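PDB 2CYJ: uncharacterized protein from Pyrococcus horikoshii, which is of unknown function but belongs to the conserved DUF498/DUF598 family, related to Mth938. Local coordinates for residues D19-I24 with R33-S38; E54-E59 with L111-V116; L64-G69 with L74-E79; E79-V84 with V89-T94. All blocks are in the same frame, centred on the assembly; numbering follows the deposited sequence. Where two conformers were deposited one is given.

Overall arrangement
The four contacts illustrate how chemistry follows place in a small mixed alpha/beta fold. Interactions 1, 2 and 3 are buried, whereas interaction 4 is only partly so. All reach the same five-stranded sheet, and strand 110-115 lies at its centre, between strand 22-24 of interaction 1 and strand 63-68 of interaction 3. Buried does not mean greasy: interaction 1 rests on a salt bridge and one backbone bond, interaction 2 on packing without polar bonds between its segments, and interaction 3 on leucine and valine methyls plus one backbone bond. Interactions 3 and 4 use the same helix, 78-83, share Glu79 and meet across neighbouring strands; toward solvent, interaction 4 replaces direct ionic pairing with a water bridge.

Interaction 1 (D19-I24 with R33-S38)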
loop_
_atom_site.group_PDB
_atom_site.type_symbol
_atom_site.label_atom_id
_atom_site.label_comp_id
_atom_site.label_asym_id
_atom_site.label_seq_id
_atom_site.Cartn_x
_atom_site.Cartn_y
_atom_site.Cartn_z
ATOM N N ASP A 19 1.575 12.043 -6.908
ATOM C CA ASP A 19 1.206 11.596 -8.253
ATOM C C ASP A 19 1.861 10.262 -8.581
ATOM O O ASP A 19 2.113 9.934 -9.748
ATOM C CB ASP A 19 1.613 12.641 -9.306
ATOM C CG ASP A 19 3.116 12.688 -9.558
ATOM O OD1 ASP A 19 3.505 13.221 -10.615
ATOM O OD2 ASP A 19 3.914 12.214 -8.720
ATOM N N HIS A 20 2.095 9.480 -7.532
ATOM C CA HIS A 20 2.767 8.199 -7.659
ATOM C C HIS A 20 2.423 7.330 -6.454
ATOM O O HIS A 20 1.832 7.806 -5.476
ATOM C CB HIS A 20 4.278 8.436 -7.714
ATOM C CG HIS A 20 4.811 9.157 -6.515
ATOM N ND1 HIS A 20 5.047 8.520 -5.316
ATOM C CD2 HIS A 20 5.119 10.460 -6.316
ATOM C CE1 HIS A 20 5.477 9.400 -4.430
ATOM N NE2 HIS A 20 5.530 10.585 -5.009
ATOM N N ASP A 21 2.811 6.062 -6.521
ATOM C CA ASP A 21 2.532 5.116 -5.452
ATOM C C ASP A 21 3.245 5.483 -4.157
ATOM O O ASP A 21 4.357 6.024 -4.173
ATOM C CB ASP A 21 2.955 3.712 -5.881
ATOM C CG ASP A 21 2.086 3.145 -6.986
ATOM O OD1 ASP A 21 1.218 3.860 -7.532
ATOM O OD2 ASP A 21 2.282 1.964 -7.313
ATOM N N ILE A 22 2.615 5.154 -3.039
ATOM C CA ILE A 22 3.181 5.456 -1.732
ATOM C C ILE A 22 2.968 4.337 -0.731
ATOM O O ILE A 22 2.141 3.441 -0.929
ATOM C CB ILE A 22 2.567 6.751 -1.112
ATOM C CG1 ILE A 22 1.044 6.619 -0.975
ATOM C CG2 ILE A 22 2.932 7.961 -1.971
ATOM C CD1 ILE A 22 0.390 7.783 -0.224
ATOM N N VAL A 23 3.754 4.408 0.338
ATOM C CA VAL A 23 3.679 3.491 1.456
ATOM C C VAL A 23 3.409 4.362 2.684
ATOM O O VAL A 23 4.106 5.350 2.924
ATOM C CB VAL A 23 5.003 2.714 1.651
ATOM C CG1 VAL A 23 4.920 1.823 2.887
ATOM C CG2 VAL A 23 5.281 1.870 0.424
ATOM N N ILE A 24 2.357 4.030 3.424
ATOM C CA ILE A 24 2.009 4.760 4.631
ATOM C C ILE A 24 2.280 3.800 5.785
ATOM O O ILE A 24 1.658 2.735 5.882
ATOM C CB ILE A 24 0.523 5.172 4.648
ATOM C CG1 ILE A 24 0.207 6.036 3.420
ATOM C CG2 ILE A 24 0.213 5.925 5.935
ATOM C CD1 ILE A 24 -1.288 6.227 3.158
ATOM N N ARG A 33 6.656 4.482 -2.919
ATOM C CA ARG A 33 6.692 3.044 -3.082
ATOM C C ARG A 33 7.862 2.713 -4.013
ATOM O O ARG A 33 8.004 3.329 -5.078
ATOM C CB ARG A 33 5.388 2.535 -3.706
ATOM C CG ARG A 33 5.389 1.036 -3.930
ATOM C CD ARG A 33 4.267 0.553 -4.831
ATOM N NE ARG A 33 4.582 -0.808 -5.257
ATOM C CZ ARG A 33 4.113 -1.397 -6.350
ATOM N NH1 ARG A 33 3.277 -0.760 -7.161
ATOM N NH2 ARG A 33 4.529 -2.615 -6.656
ATOM N N MET A 34 8.701 1.755 -3.625
ATOM C CA MET A 34 9.838 1.388 -4.463
ATOM C C MET A 34 9.386 0.280 -5.409
ATOM O O MET A 34 9.883 -0.848 -5.391
ATOM C CB MET A 34 10.998 0.879 -3.607
ATOM C CG MET A 34 11.417 1.904 -2.574
ATOM S SD MET A 34 13.006 1.502 -1.824
ATOM C CE MET A 34 12.553 0.155 -0.861
ATOM N N LYS A 35 8.435 0.629 -6.260
ATOM C CA LYS A 35 7.875 -0.336 -7.176
ATOM C C LYS A 35 8.889 -0.883 -8.160
ATOM O O LYS A 35 8.705 -1.982 -8.693
ATOM C CB LYS A 35 6.654 0.247 -7.894
ATOM C CG LYS A 35 6.914 1.279 -8.953
ATOM C CD LYS A 35 5.577 1.616 -9.602
ATOM C CE LYS A 35 5.731 2.615 -10.709
ATOM N NZ LYS A 35 4.395 3.074 -11.182
ATOM N N GLU A 36 9.972 -0.141 -8.385
ATOM C CA GLU A 36 11.005 -0.614 -9.295
ATOM C C GLU A 36 11.548 -1.978 -8.844
ATOM O O GLU A 36 12.021 -2.761 -9.661
ATOM C CB GLU A 36 12.152 0.401 -9.394
ATOM C CG GLU A 36 12.830 0.751 -8.074
ATOM C CD GLU A 36 12.086 1.808 -7.269
ATOM O OE1 GLU A 36 11.001 2.259 -7.699
ATOM O OE2 GLU A 36 12.606 2.180 -6.195
ATOM N N ILE A 37 11.476 -2.283 -7.550
ATOM C CA ILE A 37 11.997 -3.566 -7.078
ATOM C C ILE A 37 11.234 -4.750 -7.650
ATOM O O ILE A 37 11.827 -5.752 -8.056
ATOM C CB ILE A 37 11.963 -3.664 -5.548
ATOM C CG1 ILE A 37 12.880 -2.592 -4.962
ATOM C CG2 ILE A 37 12.398 -5.073 -5.098
ATOM C CD1 ILE A 37 12.829 -2.460 -3.449
ATOM N N SER A 38 9.915 -4.643 -7.676
ATOM C CA SER A 38 9.113 -5.721 -8.217
ATOM C C SER A 38 9.316 -5.794 -9.735
ATOM O O SER A 38 9.307 -6.882 -10.309
ATOM C CB SER A 38 7.638 -5.528 -7.838
ATOM O OG SER A 38 7.431 -5.848 -6.466
HETATM O O HOH W 1 4.597 4.956 -8.686
HETATM O O HOH W 2 1.518 3.857 -10.308
HETATM O O HOH W 3 6.492 5.007 -6.537
#
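Asp21 and Arg33 pair at the open end of the beta-hairpin made by strands 22-24 and 30-32, continuing its cross-strand pairing by one backbone bond. The tight part of the contact is their side chains, which run side by side in the same direction, with Asp21 CB 3.5 Å from Arg33 CB. Arg33 CG lies anti to the backbone N (chi1 179°), and the extended chain carries NH1 to 2.9 Å from Asp21 OD2 in a salt bridge. Carboxylate and guanidinium are nearly coplanar, 12° apart, and Lys35 CB sits over the centre of one guanidinium face. Around this pair, Asp21 also bonds His115 and the Val116 amide, while Arg33 NE pairs with Glu52, so buried charge is met on several sides. Val23 CG2 packs on Arg33 CA at 4.0 Å. The loose side is watery: Lys35 NZ stops 4.5 Å from Asp21 OD2, and two waters link it to Asp21 N and OD1, the second held only weakly by the lysine. Asp21 O takes two firm donors from opposite faces of its plane, Arg33 N at 3.0 Å and His20 ND1 at 2.8 Å.

Interaction 2 (E54-E59 with L111-V116)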
loop_
_atom_site.group_PDB
_atom_site.type_symbol
_atom_site.label_atom_id
_atom_site.label_comp_id
_atom_site.label_asym_id
_atom_site.label_seq_id
_atom_site.Cartn_x
_atom_site.Cartn_y
_atom_site.Cartn_z
ATOM N N GLU A 54 9.516 -6.737 1.696
ATOM C CA GLU A 54 10.432 -6.800 2.822
ATOM C C GLU A 54 11.016 -5.434 3.165
ATOM O O GLU A 54 11.323 -5.170 4.328
ATOM C CB GLU A 54 11.550 -7.809 2.517
ATOM C CG GLU A 54 12.511 -8.101 3.675
ATOM C CD GLU A 54 13.668 -7.117 3.774
ATOM O OE1 GLU A 54 13.930 -6.382 2.797
ATOM O OE2 GLU A 54 14.334 -7.095 4.833
ATOM N N LYS A 55 11.157 -4.562 2.166
ATOM C CA LYS A 55 11.707 -3.226 2.408
ATOM C C LYS A 55 10.781 -2.371 3.266
ATOM O O LYS A 55 11.218 -1.376 3.840
ATOM C CB LYS A 55 11.966 -2.470 1.094
ATOM C CG LYS A 55 12.911 -3.147 0.116
ATOM C CD LYS A 55 14.280 -3.352 0.730
ATOM C CE LYS A 55 15.230 -3.957 -0.280
ATOM N NZ LYS A 55 16.602 -4.075 0.273
ATOM N N TYR A 56 9.511 -2.760 3.370
ATOM C CA TYR A 56 8.549 -1.978 4.139
ATOM C C TYR A 56 8.339 -2.507 5.540
ATOM O O TYR A 56 7.518 -1.970 6.283
ATOM C CB TYR A 56 7.210 -1.920 3.404
ATOM C CG TYR A 56 7.347 -1.484 1.967
ATOM C CD1 TYR A 56 6.585 -2.078 0.967
ATOM C CD2 TYR A 56 8.280 -0.513 1.597
ATOM C CE1 TYR A 56 6.753 -1.726 -0.379
ATOM C CE2 TYR A 56 8.451 -0.151 0.254
ATOM C CZ TYR A 56 7.686 -0.766 -0.722
ATOM O OH TYR A 56 7.852 -0.424 -2.039
ATOM N N LEU A 57 9.070 -3.559 5.903
ATOM C CA LEU A 57 8.969 -4.126 7.246
ATOM C C LEU A 57 9.926 -3.327 8.133
ATOM O O LEU A 57 11.038 -3.767 8.471
ATOM C CB LEU A 57 9.346 -5.607 7.215
ATOM C CG LEU A 57 8.521 -6.400 6.197
ATOM C CD1 LEU A 57 8.939 -7.860 6.279
ATOM C CD2 LEU A 57 7.030 -6.267 6.479
ATOM N N VAL A 58 9.468 -2.140 8.510
ATOM C CA VAL A 58 10.255 -1.191 9.297
ATOM C C VAL A 58 9.643 -0.924 10.666
ATOM O O VAL A 58 10.363 -0.770 11.655
ATOM C CB VAL A 58 10.387 0.141 8.514
ATOM C CG1 VAL A 58 11.173 1.157 9.312
ATOM C CG2 VAL A 58 11.073 -0.119 7.169
ATOM N N GLU A 59 8.315 -0.839 10.709
ATOM C CA GLU A 59 7.586 -0.639 11.952
ATOM C C GLU A 59 6.687 -1.853 12.138
ATOM O O GLU A 59 6.246 -2.468 11.160
ATOM C CB GLU A 59 6.705 0.613 11.882
ATOM C CG GLU A 59 7.471 1.898 11.657
ATOM C CD GLU A 59 6.555 3.109 11.552
ATOM O OE1 GLU A 59 7.066 4.206 11.242
ATOM O OE2 GLU A 59 5.333 2.962 11.776
ATOM N N LEU A 111 -0.050 -0.866 8.053
ATOM C CA LEU A 111 0.966 -0.596 7.037
ATOM C C LEU A 111 0.173 -0.611 5.722
ATOM O O LEU A 111 -0.488 -1.604 5.404
ATOM C CB LEU A 111 2.024 -1.701 7.007
ATOM C CG LEU A 111 3.017 -1.622 5.836
ATOM C CD1 LEU A 111 3.829 -0.318 5.874
ATOM C CD2 LEU A 111 3.943 -2.836 5.908
ATOM N N ALA A 112 0.215 0.478 4.961
ATOM C CA ALA A 112 -0.542 0.528 3.713
ATOM C C ALA A 112 0.340 0.765 2.500
ATOM O O ALA A 112 1.237 1.596 2.543
ATOM C CB ALA A 112 -1.606 1.639 3.785
ATOM N N ILE A 113 0.096 0.013 1.430
ATOM C CA ILE A 113 0.839 0.186 0.179
ATOM C C ILE A 113 -0.246 0.598 -0.801
ATOM O O ILE A 113 -1.217 -0.140 -1.024
ATOM C CB ILE A 113 1.511 -1.116 -0.274
ATOM C CG1 ILE A 113 2.510 -1.573 0.797
ATOM C CG2 ILE A 113 2.222 -0.892 -1.609
ATOM C CD1 ILE A 113 3.048 -2.976 0.577
ATOM N N ILE A 114 -0.089 1.790 -1.357
ATOM C CA ILE A 114 -1.092 2.359 -2.243
ATOM C C ILE A 114 -0.649 2.533 -3.688
ATOM O O ILE A 114 0.264 3.315 -3.981
ATOM C CB ILE A 114 -1.521 3.747 -1.702
ATOM C CG1 ILE A 114 -1.910 3.641 -0.216
ATOM C CG2 ILE A 114 -2.640 4.327 -2.562
ATOM C CD1 ILE A 114 -3.136 2.767 0.086
ATOM N N HIS A 115 -1.311 1.809 -4.586
ATOM C CA HIS A 115 -1.026 1.891 -6.009
ATOM C C HIS A 115 -2.069 2.857 -6.577
ATOM O O HIS A 115 -3.276 2.608 -6.495
ATOM C CB HIS A 115 -1.144 0.499 -6.624
ATOM C CG HIS A 115 -0.809 0.453 -8.081
ATOM N ND1 HIS A 115 0.369 0.945 -8.588
ATOM C CD2 HIS A 115 -1.501 -0.038 -9.138
ATOM C CE1 HIS A 115 0.393 0.755 -9.896
ATOM N NE2 HIS A 115 -0.729 0.161 -10.255
ATOM N N VAL A 116 -1.593 3.963 -7.142
ATOM C CA VAL A 116 -2.486 5.004 -7.634
ATOM C C VAL A 116 -2.984 4.942 -9.074
ATOM O O VAL A 116 -3.849 5.740 -9.461
ATOM C CB VAL A 116 -1.885 6.422 -7.345
ATOM C CG1 VAL A 116 -1.580 6.552 -5.856
ATOM C CG2 VAL A 116 -0.621 6.655 -8.160
#
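Tyr56 packs its ring on Ile113 and its backbone carbonyl oxygen on Leu111, a largely apolar contact between the loop after helix 50-54 and the central strand of the five-stranded sheet. The loop reaches the sheet by way of a type I turn from Glu54 to Leu57, which places Tyr56 with its CB directed at the strand. Its CG stands anti to the carbonyl carbon (chi1 -51°), carrying the ring out toward Ile113. There Ile113 CD1 meets the ring obliquely, 3.7 Å from Tyr56 CD1 and 4.0 Å from Tyr56 CE1, with the two side chains crossing at about a right angle. Two residues earlier on the same strand face, Leu111 CD2 rests against the turn itself, 3.7 Å from Tyr56 O and 4.2 Å from Tyr56 CB. The alternation of the strand sends Ala112 and Ile114 to its other face, where they meet helix 94-104. Val23 on the adjacent strand adds to the apolar bed under the tyrosine. At the far end of the ring, Tyr56 OH is hydrogen-bonded to Glu52 OE1 and to Met34 N. The chemistry is thus divided along one side chain: methyl groups, which impose little direction, support its base and flank, while the hydroxyl's bonds would be expected to limit how far the ring can swing or slide.

Interaction 3 (L64-G69 with L74-E79)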
loop_
_atom_site.group_PDB
_atom_site.type_symbol
_atom_site.label_atom_id
_atom_site.label_comp_id
_atom_site.label_asym_id
_atom_site.label_seq_id
_atom_site.Cartn_x
_atom_site.Cartn_y
_atom_site.Cartn_z
ATOM N N LEU A 64 -1.822 -5.297 7.020
ATOM C CA LEU A 64 -1.196 -4.840 5.778
ATOM C C LEU A 64 -2.391 -4.555 4.869
ATOM O O LEU A 64 -3.188 -5.454 4.564
ATOM C CB LEU A 64 -0.312 -5.904 5.106
ATOM C CG LEU A 64 0.113 -5.483 3.682
ATOM C CD1 LEU A 64 1.041 -4.265 3.721
ATOM C CD2 LEU A 64 0.790 -6.644 2.977
ATOM N N LEU A 65 -2.531 -3.295 4.468
ATOM C CA LEU A 65 -3.619 -2.872 3.595
ATOM C C LEU A 65 -3.035 -2.460 2.255
ATOM O O LEU A 65 -2.175 -1.581 2.178
ATOM C CB LEU A 65 -4.385 -1.707 4.235
ATOM C CG LEU A 65 -5.585 -1.090 3.491
ATOM C CD1 LEU A 65 -5.100 -0.076 2.466
ATOM C CD2 LEU A 65 -6.429 -2.183 2.859
ATOM N N VAL A 66 -3.490 -3.114 1.195
ATOM C CA VAL A 66 -2.994 -2.797 -0.135
ATOM C C VAL A 66 -4.082 -2.221 -1.026
ATOM O O VAL A 66 -5.136 -2.839 -1.200
ATOM C CB VAL A 66 -2.408 -4.054 -0.849
ATOM C CG1 VAL A 66 -1.813 -3.670 -2.207
ATOM C CG2 VAL A 66 -1.335 -4.709 0.027
ATOM N N GLY A 67 -3.827 -1.021 -1.546
ATOM C CA GLY A 67 -4.715 -0.368 -2.500
ATOM C C GLY A 67 -4.167 -0.906 -3.816
ATOM O O GLY A 67 -3.075 -0.524 -4.263
ATOM N N THR A 68 -4.934 -1.795 -4.439
ATOM C CA THR A 68 -4.510 -2.499 -5.643
ATOM C C THR A 68 -4.640 -1.773 -6.965
ATOM O O THR A 68 -4.582 -2.400 -8.025
ATOM C CB THR A 68 -5.274 -3.826 -5.725
ATOM O OG1 THR A 68 -6.678 -3.546 -5.717
ATOM C CG2 THR A 68 -4.936 -4.713 -4.520
ATOM N N GLY A 69 -4.780 -0.454 -6.897
ATOM C CA GLY A 69 -4.955 0.340 -8.093
ATOM C C GLY A 69 -6.415 0.738 -8.166
ATOM O O GLY A 69 -7.278 0.069 -7.601
ATOM N N LEU A 74 -3.329 -4.593 -9.435
ATOM C CA LEU A 74 -2.131 -5.023 -8.727
ATOM C C LEU A 74 -2.489 -6.107 -7.724
ATOM O O LEU A 74 -3.585 -6.121 -7.183
ATOM C CB LEU A 74 -1.509 -3.849 -7.964
ATOM C CG LEU A 74 -0.365 -4.221 -7.014
ATOM C CD1 LEU A 74 0.797 -4.785 -7.807
ATOM C CD2 LEU A 74 0.066 -2.997 -6.220
ATOM N N SER A 75 -1.573 -7.027 -7.469
ATOM C CA SER A 75 -1.851 -8.036 -6.463
ATOM C C SER A 75 -0.554 -8.501 -5.840
ATOM O O SER A 75 0.507 -8.396 -6.457
ATOM C CB SER A 75 -2.598 -9.226 -7.061
ATOM O OG SER A 75 -1.777 -9.937 -7.962
ATOM N N LEU A 76 -0.649 -8.983 -4.606
ATOM C CA LEU A 76 0.502 -9.513 -3.885
ATOM C C LEU A 76 0.776 -10.920 -4.388
ATOM O O LEU A 76 -0.152 -11.721 -4.533
ATOM C CB LEU A 76 0.202 -9.615 -2.388
ATOM C CG LEU A 76 0.079 -8.352 -1.542
ATOM C CD1 LEU A 76 -0.429 -8.715 -0.156
ATOM C CD2 LEU A 76 1.435 -7.670 -1.458
ATOM N N LEU A 77 2.038 -11.232 -4.654
ATOM C CA LEU A 77 2.375 -12.577 -5.091
ATOM C C LEU A 77 2.184 -13.489 -3.883
ATOM O O LEU A 77 2.170 -13.030 -2.739
ATOM C CB LEU A 77 3.824 -12.643 -5.571
ATOM C CG LEU A 77 4.101 -12.087 -6.967
ATOM C CD1 LEU A 77 5.587 -12.164 -7.259
ATOM C CD2 LEU A 77 3.309 -12.889 -8.003
ATOM N N PRO A 78 2.014 -14.795 -4.118
ATOM C CA PRO A 78 1.832 -15.734 -3.009
ATOM C C PRO A 78 2.963 -15.657 -1.976
ATOM O O PRO A 78 2.722 -15.719 -0.767
ATOM C CB PRO A 78 1.780 -17.083 -3.719
ATOM C CG PRO A 78 1.108 -16.736 -5.018
ATOM C CD PRO A 78 1.823 -15.465 -5.418
ATOM N N GLU A 79 4.192 -15.507 -2.464
ATOM C CA GLU A 79 5.371 -15.427 -1.608
ATOM C C GLU A 79 5.334 -14.160 -0.755
ATOM O O GLU A 79 5.867 -14.133 0.354
ATOM C CB GLU A 79 6.635 -15.451 -2.474
ATOM C CG GLU A 79 6.588 -16.481 -3.606
ATOM C CD GLU A 79 5.539 -16.146 -4.665
ATOM O OE1 GLU A 79 5.631 -15.063 -5.272
ATOM O OE2 GLU A 79 4.624 -16.965 -4.885
#
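Thr68 and Leu74 supply the polar link between the end of strand 63-68 and the chain that returns beside it. Leu74 N donates to Thr68 O at 2.9 Å, an almost straight bond (164°) that closes the intervening loop where the two backbones come nearest. The same two residues also pack closely: Leu74 O lies 3.2 Å from Thr68 CB and 3.3 Å from its methyl CG2, while Leu74 CB leans on Thr68 O.

The apolar part lies farther back along the strand. Leu76 leaves the backbone across the line of approach, but its end comes nearer, and CD1 rests against two side chains of the same strand face, 3.9 Å from Leu64 CD2 and 4.1 Å from Val66 CG2. Leu64 and Leu76 meet tip to tip. Leu74 CD2 approaches Val66 CG1 more distantly, at 4.5 Å.

Residues 64-68 and 74-76 run roughly against each other, 150° apart end to end, yet they diverge after Leu74, and residues 75-76 pair instead with strand 47-48. Leu77 then takes the N-cap position of helix 78-83. This is the outgoing half of a beta-alpha-beta crossover, in which strand 63-68 is joined through that helix to its parallel neighbour, strand 88-92.

Interaction 4 (E79-V84 with V89-T94); sequences ESKKLV and VIEKPT. With SO4 (sulfate ion), chain C.
Val89 meets Val84 where strand 88-92 begins, just after the chain has left helix 78-83. The two side chains cross at about a right angle with their CG2 methyls 3.8 Å apart, and Val89 CG2 also lies 3.7 Å from Val84 O. Val89 CG1 stands anti to the backbone N (chi1 178°), which leaves CG2 as the branch that meets Val84. Ile90, on the other strand face, packs on Leu100 of helix 94-104. Glu91 returns to the side of helix 78-83, its chain extended beyond CG toward Lys81. The two side chains cross, with Lys81 CD 4.0 Å from Glu91 OE1, but the charged ends stay 4.9 Å apart from Lys81 NZ to Glu91 OE1. A water spans them, donating to Glu91 OE1 at 2.9 Å and accepting from Lys81 NZ at 3.2 Å. Glu91 OE2 meanwhile takes the amide of Leu76. Lys92 turns the other way, and its NZ makes two weak bonds to a sulfate, likely picked up from the crystallisation medium, at 2.9 Å to O1 and 3.0 Å to O4. Pro93 occupies the N-cap position of the next helix, and Thr94 OG1 ties its first turn to Gly69 N and His115 O. The strand thus forms the edge of the five-stranded sheet beside strand 63-68, with helix 78-83 on one face and helix 94-104 on the other.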
loop_
_atom_site.group_PDB
_atom_site.type_symbol
_atom_site.label_atom_id
_atom_site.label_comp_id
_atom_site.label_asym_id
_atom_site.label_seq_id
_atom_site.Cartn_x
_atom_site.Cartn_y
_atom_site.Cartn_z
ATOM N N GLU A 79 4.192 -15.507 -2.464
ATOM C CA GLU A 79 5.371 -15.427 -1.608
ATOM C C GLU A 79 5.334 -14.160 -0.755
ATOM O O GLU A 79 5.867 -14.133 0.354
ATOM C CB GLU A 79 6.635 -15.451 -2.474
ATOM C CG GLU A 79 6.588 -16.481 -3.606
ATOM C CD GLU A 79 5.539 -16.146 -4.665
ATOM O OE1 GLU A 79 5.631 -15.063 -5.272
ATOM O OE2 GLU A 79 4.624 -16.965 -4.885
ATOM N N SER A 80 4.699 -13.109 -1.264
ATOM C CA SER A 80 4.598 -11.873 -0.499
ATOM C C SER A 80 3.598 -12.096 0.619
ATOM O O SER A 80 3.820 -11.690 1.764
ATOM C CB SER A 80 4.139 -10.721 -1.386
ATOM O OG SER A 80 5.101 -10.481 -2.391
ATOM N N LYS A 81 2.492 -12.754 0.286
ATOM C CA LYS A 81 1.474 -13.041 1.282
ATOM C C LYS A 81 2.047 -13.930 2.380
ATOM O O LYS A 81 1.694 -13.785 3.550
ATOM C CB LYS A 81 0.252 -13.695 0.625
ATOM C CG LYS A 81 -0.565 -12.697 -0.196
ATOM C CD LYS A 81 -1.840 -13.289 -0.774
ATOM C CE LYS A 81 -1.546 -14.220 -1.936
ATOM N NZ LYS A 81 -2.769 -14.504 -2.748
ATOM N N LYS A 82 2.947 -14.835 2.006
ATOM C CA LYS A 82 3.564 -15.735 2.978
ATOM C C LYS A 82 4.371 -14.940 4.009
ATOM O O LYS A 82 4.387 -15.262 5.199
ATOM C CB LYS A 82 4.483 -16.723 2.256
ATOM C CG LYS A 82 5.119 -17.777 3.156
ATOM C CD LYS A 82 4.134 -18.878 3.502
ATOM C CE LYS A 82 4.811 -19.979 4.305
ATOM N NZ LYS A 82 3.879 -21.099 4.604
ATOM N N LEU A 83 5.039 -13.895 3.540
ATOM C CA LEU A 83 5.859 -13.047 4.389
ATOM C C LEU A 83 5.040 -12.423 5.524
ATOM O O LEU A 83 5.554 -12.215 6.624
ATOM C CB LEU A 83 6.509 -11.965 3.521
ATOM C CG LEU A 83 7.693 -11.163 4.053
ATOM C CD1 LEU A 83 8.765 -12.105 4.594
ATOM C CD2 LEU A 83 8.249 -10.311 2.916
ATOM N N VAL A 84 3.763 -12.146 5.261
ATOM C CA VAL A 84 2.880 -11.544 6.261
ATOM C C VAL A 84 1.672 -12.424 6.589
ATOM O O VAL A 84 0.596 -11.928 6.923
ATOM C CB VAL A 84 2.383 -10.157 5.782
ATOM C CG1 VAL A 84 3.551 -9.179 5.750
ATOM C CG2 VAL A 84 1.763 -10.268 4.403
ATOM N N VAL A 89 -4.471 -9.233 6.371
ATOM C CA VAL A 89 -4.118 -8.693 5.063
ATOM C C VAL A 89 -5.343 -8.368 4.227
ATOM O O VAL A 89 -6.191 -9.223 3.970
ATOM C CB VAL A 89 -3.195 -9.676 4.305
ATOM C CG1 VAL A 89 -2.863 -9.139 2.916
ATOM C CG2 VAL A 89 -1.909 -9.893 5.112
ATOM N N ILE A 90 -5.413 -7.117 3.799
ATOM C CA ILE A 90 -6.538 -6.613 3.033
ATOM C C ILE A 90 -6.067 -6.078 1.683
ATOM O O ILE A 90 -5.138 -5.269 1.618
ATOM C CB ILE A 90 -7.201 -5.453 3.786
ATOM C CG1 ILE A 90 -7.515 -5.869 5.225
ATOM C CG2 ILE A 90 -8.485 -5.020 3.062
ATOM C CD1 ILE A 90 -8.000 -4.717 6.088
ATOM N N GLU A 91 -6.705 -6.529 0.610
ATOM C CA GLU A 91 -6.365 -6.066 -0.730
ATOM C C GLU A 91 -7.650 -5.616 -1.406
ATOM O O GLU A 91 -8.526 -6.439 -1.678
ATOM C CB GLU A 91 -5.724 -7.191 -1.542
ATOM C CG GLU A 91 -4.390 -7.671 -1.013
ATOM C CD GLU A 91 -3.706 -8.612 -1.984
ATOM O OE1 GLU A 91 -3.565 -9.811 -1.661
ATOM O OE2 GLU A 91 -3.314 -8.154 -3.078
ATOM N N LYS A 92 -7.758 -4.316 -1.671
ATOM C CA LYS A 92 -8.943 -3.748 -2.316
ATOM C C LYS A 92 -8.568 -2.646 -3.290
ATOM O O LYS A 92 -7.519 -2.021 -3.141
ATOM C CB LYS A 92 -9.880 -3.119 -1.280
ATOM C CG LYS A 92 -10.433 -4.082 -0.241
ATOM C CD LYS A 92 -11.313 -5.119 -0.881
ATOM C CE LYS A 92 -11.640 -6.213 0.117
ATOM N NZ LYS A 92 -12.603 -7.187 -0.454
ATOM N N PRO A 93 -9.419 -2.394 -4.306
ATOM C CA PRO A 93 -9.127 -1.326 -5.266
ATOM C C PRO A 93 -8.866 -0.064 -4.436
ATOM O O PRO A 93 -9.447 0.138 -3.365
ATOM C CB PRO A 93 -10.392 -1.268 -6.111
ATOM C CG PRO A 93 -10.806 -2.737 -6.148
ATOM C CD PRO A 93 -10.626 -3.144 -4.700
ATOM N N THR A 94 -8.005 0.794 -4.960
ATOM C CA THR A 94 -7.552 1.942 -4.218
ATOM C C THR A 94 -8.506 2.905 -3.557
ATOM O O THR A 94 -8.267 3.281 -2.410
ATOM C CB THR A 94 -6.515 2.681 -5.057
ATOM O OG1 THR A 94 -5.395 1.808 -5.213
ATOM C CG2 THR A 94 -6.044 3.971 -4.379
HETATM S S SO4 C . -15.384 -5.820 0.554
HETATM O O1 SO4 C . -14.209 -5.709 1.436
HETATM O O2 SO4 C . -16.582 -5.400 1.306
HETATM O O3 SO4 C . -15.180 -4.963 -0.627
HETATM O O4 SO4 C . -15.544 -7.215 0.104
HETATM O O HOH W 4 -3.006 -11.565 -3.862
#